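Local coordinates for protein cytochrome P450 268A2 Cyp268A2 (Mycobacterium marinum, PDB 6BLD) that is a haem protein of the cytochrome P450 family that holds its haem and a bound (3E,5E)-6,10-dimethylundeca-3,5,9-trien-2-one within a largely helical fold, at residues N197-P201 and L202-F206; V91-E94 and L95-S99. One frame throughout, in Å; residues are numbered along the deposited sequence.

Overall arrangement
Both contacts are local and partly buried. Contact 1 (197-201 with 202-206) is the entry into the long helix 201-225, whereas contact 2 (91-94 with 95-99) takes in the whole of the short helix 93-97 with the residues flanking it. Their centres lie about 14 Å apart, and they meet through leucine packing: Leu202 CD2 sits 3.7 Å from Leu95 CD1. Their chemistry differs. In contact 1 an exposed glutamate caps the helix start and an arginine lies against a buried valine; contact 2 rests on backbone bonds, aliphatic packing and a side-chain bond from Ser99 OG to Leu95 O. Each supplies one residue of the DXJ pocket, Leu205 and Ser99 respectively.

Contact 1: N197-P201 and L202-F206; sequences NGREP and LAVLF
The guanidinium of Arg199 carries Val204 CG2 on one face, 3.5 Å above its plane and toward the rim, the two side chains crossing at about a right angle. Arg199 NE, 3.6 Å from Val204 CG2, is the guanidinium atom closest to that methyl. A bend at chi3 (-66°) curls the arginine around it, so that CB and the guanidinium both touch it. The N-H groups are used elsewhere: NE bonds to Leu196 O and NH2 to Tyr195 O, which ties the loop to the end of helix 193-196.

The other flat group, the Glu200 carboxylate, folds over the first turn of the helix. Leu202 N meets Glu200 OE2 at 2.9 Å from above the carboxylate plane, 52° out of it, yet the N-H points nearly straight at the oxygen. Glu200 OE1 takes a weak bond from Ala203 N at 3.3 Å and also rests 3.2 Å from Leu202 CB. The backbone Glu200 O receives two further weak bonds, from Ala203 N and Val204 N. Regular helical pairing follows with Leu205 N to Pro201 O, 2.9 Å long. The carboxylate, if charged, would be expected to interact favourably with the positive end of the helix dipole.

With glutamate as N-cap and proline as first helical residue, this is a helix N-terminus opening helix 201-225 of the P450 fold, whose Leu205 reaches the DXJ pocket.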
loop_
_atom_site.group_PDB
_atom_site.type_symbol
_atom_site.label_atom_id
_atom_site.label_comp_id
_atom_site.label_asym_id
_atom_site.label_seq_id
_atom_site.Cartn_x
_atom_site.Cartn_y
_atom_site.Cartn_z
ATOM N N ASN A 197 14.817 2.958 16.315
ATOM C CA ASN A 197 16.126 3.135 16.945
ATOM C C ASN A 197 15.982 3.500 18.422
ATOM O O ASN A 197 16.600 4.444 18.919
ATOM C CB ASN A 197 16.962 4.177 16.194
ATOM C CG ASN A 197 17.396 3.694 14.824
ATOM O OD1 ASN A 197 17.897 2.578 14.675
ATOM N ND2 ASN A 197 17.200 4.531 13.812
ATOM N N GLY A 198 15.148 2.736 19.126
ATOM C CA GLY A 198 14.921 2.934 20.537
ATOM C C GLY A 198 13.788 3.879 20.879
ATOM O O GLY A 198 13.320 3.870 22.023
ATOM N N ARG A 199 13.336 4.689 19.928
ATOM C CA ARG A 199 12.254 5.625 20.197
ATOM C C ARG A 199 10.923 4.893 20.320
ATOM O O ARG A 199 10.668 3.893 19.645
ATOM C CB ARG A 199 12.166 6.674 19.088
ATOM C CG ARG A 199 13.436 7.485 18.883
ATOM C CD ARG A 199 13.352 8.323 17.615
ATOM N NE ARG A 199 13.310 7.495 16.413
ATOM C CZ ARG A 199 13.065 7.960 15.192
ATOM N NH1 ARG A 199 12.835 9.251 15.005
ATOM N NH2 ARG A 199 13.048 7.131 14.157
ATOM N N GLU A 200 10.070 5.406 21.195
ATOM C CA GLU A 200 8.733 4.848 21.340
ATOM C C GLU A 200 7.923 5.158 20.085
ATOM O O GLU A 200 7.936 6.302 19.614
ATOM C CB GLU A 200 8.054 5.419 22.585
ATOM C CG GLU A 200 6.808 4.670 23.023
ATOM C CD GLU A 200 5.561 5.158 22.317
ATOM O OE1 GLU A 200 5.330 6.387 22.309
ATOM O OE2 GLU A 200 4.815 4.315 21.772
ATOM N N PRO A 201 7.216 4.178 19.515
ATOM C CA PRO A 201 6.603 4.388 18.191
ATOM C C PRO A 201 5.537 5.471 18.151
ATOM O O PRO A 201 5.433 6.173 17.137
ATOM C CB PRO A 201 6.015 3.009 17.855
ATOM C CG PRO A 201 5.896 2.304 19.172
ATOM C CD PRO A 201 7.051 2.793 19.986
ATOM N N LEU A 202 4.738 5.630 19.210
ATOM C CA LEU A 202 3.641 6.594 19.160
ATOM C C LEU A 202 4.157 8.018 18.997
ATOM O O LEU A 202 3.546 8.830 18.292
ATOM C CB LEU A 202 2.774 6.476 20.414
ATOM C CG LEU A 202 1.973 5.179 20.548
ATOM C CD1 LEU A 202 1.169 5.165 21.840
ATOM C CD2 LEU A 202 1.070 4.979 19.345
ATOM N N ALA A 203 5.283 8.341 19.637
ATOM C CA ALA A 203 5.848 9.679 19.499
ATOM C C ALA A 203 6.404 9.901 18.098
ATOM O O ALA A 203 6.287 11.001 17.544
ATOM C CB ALA A 203 6.934 9.903 20.551
ATOM N N VAL A 204 7.012 8.868 17.510
ATOM C CA VAL A 204 7.540 8.986 16.154
ATOM C C VAL A 204 6.405 9.147 15.152
ATOM O O VAL A 204 6.506 9.927 14.196
ATOM C CB VAL A 204 8.425 7.769 15.823
ATOM C CG1 VAL A 204 8.726 7.708 14.332
ATOM C CG2 VAL A 204 9.713 7.817 16.631
ATOM N N LEU A 205 5.304 8.418 15.354
ATOM C CA LEU A 205 4.166 8.535 14.449
ATOM C C LEU A 205 3.560 9.933 14.504
ATOM O O LEU A 205 3.226 10.512 13.464
ATOM C CB LEU A 205 3.115 7.477 14.786
ATOM C CG LEU A 205 3.491 6.024 14.483
ATOM C CD1 LEU A 205 2.428 5.069 15.003
ATOM C CD2 LEU A 205 3.712 5.819 12.993
ATOM N N PHE A 206 3.418 10.495 15.708
ATOM C CA PHE A 206 2.859 11.838 15.828
ATOM C C PHE A 206 3.767 12.876 15.185
ATOM O O PHE A 206 3.290 13.782 14.494
ATOM C CB PHE A 206 2.610 12.182 17.296
ATOM C CG PHE A 206 2.463 13.656 17.556
ATOM C CD1 PHE A 206 1.337 14.341 17.124
ATOM C CD2 PHE A 206 3.452 14.359 18.224
ATOM C CE1 PHE A 206 1.197 15.697 17.357
ATOM C CE2 PHE A 206 3.318 15.719 18.460
ATOM C CZ PHE A 206 2.190 16.387 18.027
#

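Contact 2: V91-E94 and L95-S99; sequences VPAE and LLEAS. With DXJ ((3E,5E)-6,10-dimethylundeca-3,5,9-trien-2-one), chain C.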
loop_
_atom_site.group_PDB
_atom_site.type_symbol
_atom_site.label_atom_id
_atom_site.label_comp_id
_atom_site.label_asym_id
_atom_site.label_seq_id
_atom_site.Cartn_x
_atom_site.Cartn_y
_atom_site.Cartn_z
ATOM N N VAL A 91 -4.769 0.965 16.495
ATOM C CA VAL A 91 -3.990 2.201 16.463
ATOM C C VAL A 91 -4.773 3.280 17.206
ATOM O O VAL A 91 -6.005 3.337 17.076
ATOM C CB VAL A 91 -3.684 2.617 15.014
ATOM C CG1 VAL A 91 -2.963 3.958 14.961
ATOM C CG2 VAL A 91 -2.869 1.537 14.313
ATOM N N PRO A 92 -4.120 4.127 18.007
ATOM C CA PRO A 92 -4.846 5.197 18.706
ATOM C C PRO A 92 -5.685 6.042 17.755
ATOM O O PRO A 92 -5.275 6.345 16.632
ATOM C CB PRO A 92 -3.722 6.018 19.348
ATOM C CG PRO A 92 -2.638 5.025 19.584
ATOM C CD PRO A 92 -2.714 4.039 18.442
ATOM N N ALA A 93 -6.872 6.430 18.230
ATOM C CA ALA A 93 -7.853 7.094 17.377
ATOM C C ALA A 93 -7.326 8.415 16.826
ATOM O O ALA A 93 -7.590 8.758 15.668
ATOM C CB ALA A 93 -9.150 7.321 18.152
ATOM N N GLU A 94 -6.586 9.173 17.641
ATOM C CA GLU A 94 -6.060 10.454 17.176
ATOM C C GLU A 94 -5.142 10.270 15.974
ATOM O O GLU A 94 -5.191 11.056 15.020
ATOM C CB GLU A 94 -5.323 11.169 18.311
ATOM C CG GLU A 94 -4.526 12.387 17.859
ATOM C CD GLU A 94 -4.573 13.528 18.859
ATOM O OE1 GLU A 94 -5.307 13.413 19.862
ATOM O OE2 GLU A 94 -3.876 14.542 18.643
ATOM N N LEU A 95 -4.302 9.232 15.997
ATOM C CA LEU A 95 -3.441 8.951 14.853
ATOM C C LEU A 95 -4.256 8.504 13.645
ATOM O O LEU A 95 -3.918 8.837 12.502
ATOM C CB LEU A 95 -2.404 7.891 15.225
ATOM C CG LEU A 95 -1.396 8.305 16.297
ATOM C CD1 LEU A 95 -0.593 7.109 16.788
ATOM C CD2 LEU A 95 -0.478 9.396 15.768
ATOM N N LEU A 96 -5.333 7.751 13.878
ATOM C CA LEU A 96 -6.195 7.330 12.778
ATOM C C LEU A 96 -6.953 8.514 12.190
ATOM O O LEU A 96 -6.998 8.692 10.967
ATOM C CB LEU A 96 -7.168 6.253 13.256
ATOM C CG LEU A 96 -6.569 4.884 13.584
ATOM C CD1 LEU A 96 -7.641 3.951 14.128
ATOM C CD2 LEU A 96 -5.893 4.280 12.362
ATOM N N GLU A 97 -7.548 9.345 13.051
ATOM C CA GLU A 97 -8.340 10.474 12.574
ATOM C C GLU A 97 -7.510 11.468 11.769
ATOM O O GLU A 97 -8.071 12.211 10.957
ATOM C CB GLU A 97 -9.005 11.183 13.755
ATOM C CG GLU A 97 -10.102 10.372 14.434
ATOM C CD GLU A 97 -10.116 10.550 15.943
ATOM O OE1 GLU A 97 -9.477 11.500 16.440
ATOM O OE2 GLU A 97 -10.769 9.737 16.633
ATOM N N ALA A 98 -6.193 11.492 11.962
ATOM C CA ALA A 98 -5.318 12.429 11.272
ATOM C C ALA A 98 -4.664 11.834 10.031
ATOM O O ALA A 98 -3.810 12.488 9.423
ATOM C CB ALA A 98 -4.242 12.944 12.231
ATOM N N SER A 99 -5.052 10.618 9.629
ATOM C CA SER A 99 -4.371 9.939 8.529
ATOM C C SER A 99 -5.279 9.143 7.598
ATOM O O SER A 99 -4.916 8.971 6.431
ATOM C CB SER A 99 -3.296 8.993 9.084
ATOM O OG SER A 99 -3.879 7.973 9.873
HETATM C C10 DXJ C . -1.504 5.555 8.215
HETATM C C13 DXJ C . 0.067 5.348 11.702
HETATM C C01 DXJ C . -3.310 1.899 0.682
HETATM C C02 DXJ C . -2.539 2.539 1.832
HETATM C C03 DXJ C . -3.112 3.475 2.561
HETATM C C04 DXJ C . -1.110 2.088 2.135
HETATM C C05 DXJ C . -2.363 4.131 3.720
HETATM C C06 DXJ C . -3.204 4.191 4.992
HETATM C C07 DXJ C . -2.622 5.126 6.051
HETATM C C08 DXJ C . -2.087 4.629 7.148
HETATM C C09 DXJ C . -2.670 6.637 5.838
HETATM C C11 DXJ C . -1.202 5.067 9.401
HETATM C C12 DXJ C . -0.621 5.969 10.488
HETATM O O14 DXJ C . -0.704 7.147 10.389
#
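Helix 93-97 is a short helix beside the DXJ pocket of this P450, with Pro92 at its N-cap and Ser99, a pocket residue, just beyond its end. Val91, just ahead of the helix, packs back on Leu96 within it: Val91 CB lies 3.8 Å from Leu96 CD2, while Leu96 CD1 reaches Val91 O at 3.4 Å. Set anti to the backbone N (chi1 176°), Val91 CG1 also comes against Leu95 CB. Leu95 itself runs alongside the Pro92 ring, both pointing the same way, and Leu95 CD1 approaches Pro92 CG at 4.0 Å. Leu202 of helix 201-225 packs on both of these residues.

The i to i+4 backbone bonds start with Leu96 N to Pro92 O, in the carbonyl plane. Glu97 N to Ala93 O is 2.7 Å and nearly straight; Ala98 N to Glu94 O is weak. Over the same Ala93 carbonyl folds the Glu97 side chain, bringing Glu97 OE2 to within 3.3 Å of Ala93 CB.

At the far end Ser99 OG donates to Leu95 O at 2.8 Å, tilted 20° from the carbonyl plane; chi1 of 63° sets OG between the backbone N and the carbonyl carbon, back toward the helix. Leu95 O also accepts from Gln209 NE2, which in turn bonds DXJ. Ser99 O comes 3.3 Å from DXJ C09, and Ser99 OG lies 3.3 Å from DXJ O14.

With its proton given to Leu95 O, the serine hydroxyl probably does not donate to DXJ O14, and the doubly gripped Leu95 carbonyl joins Ser99 to Gln209 at the pocket wall.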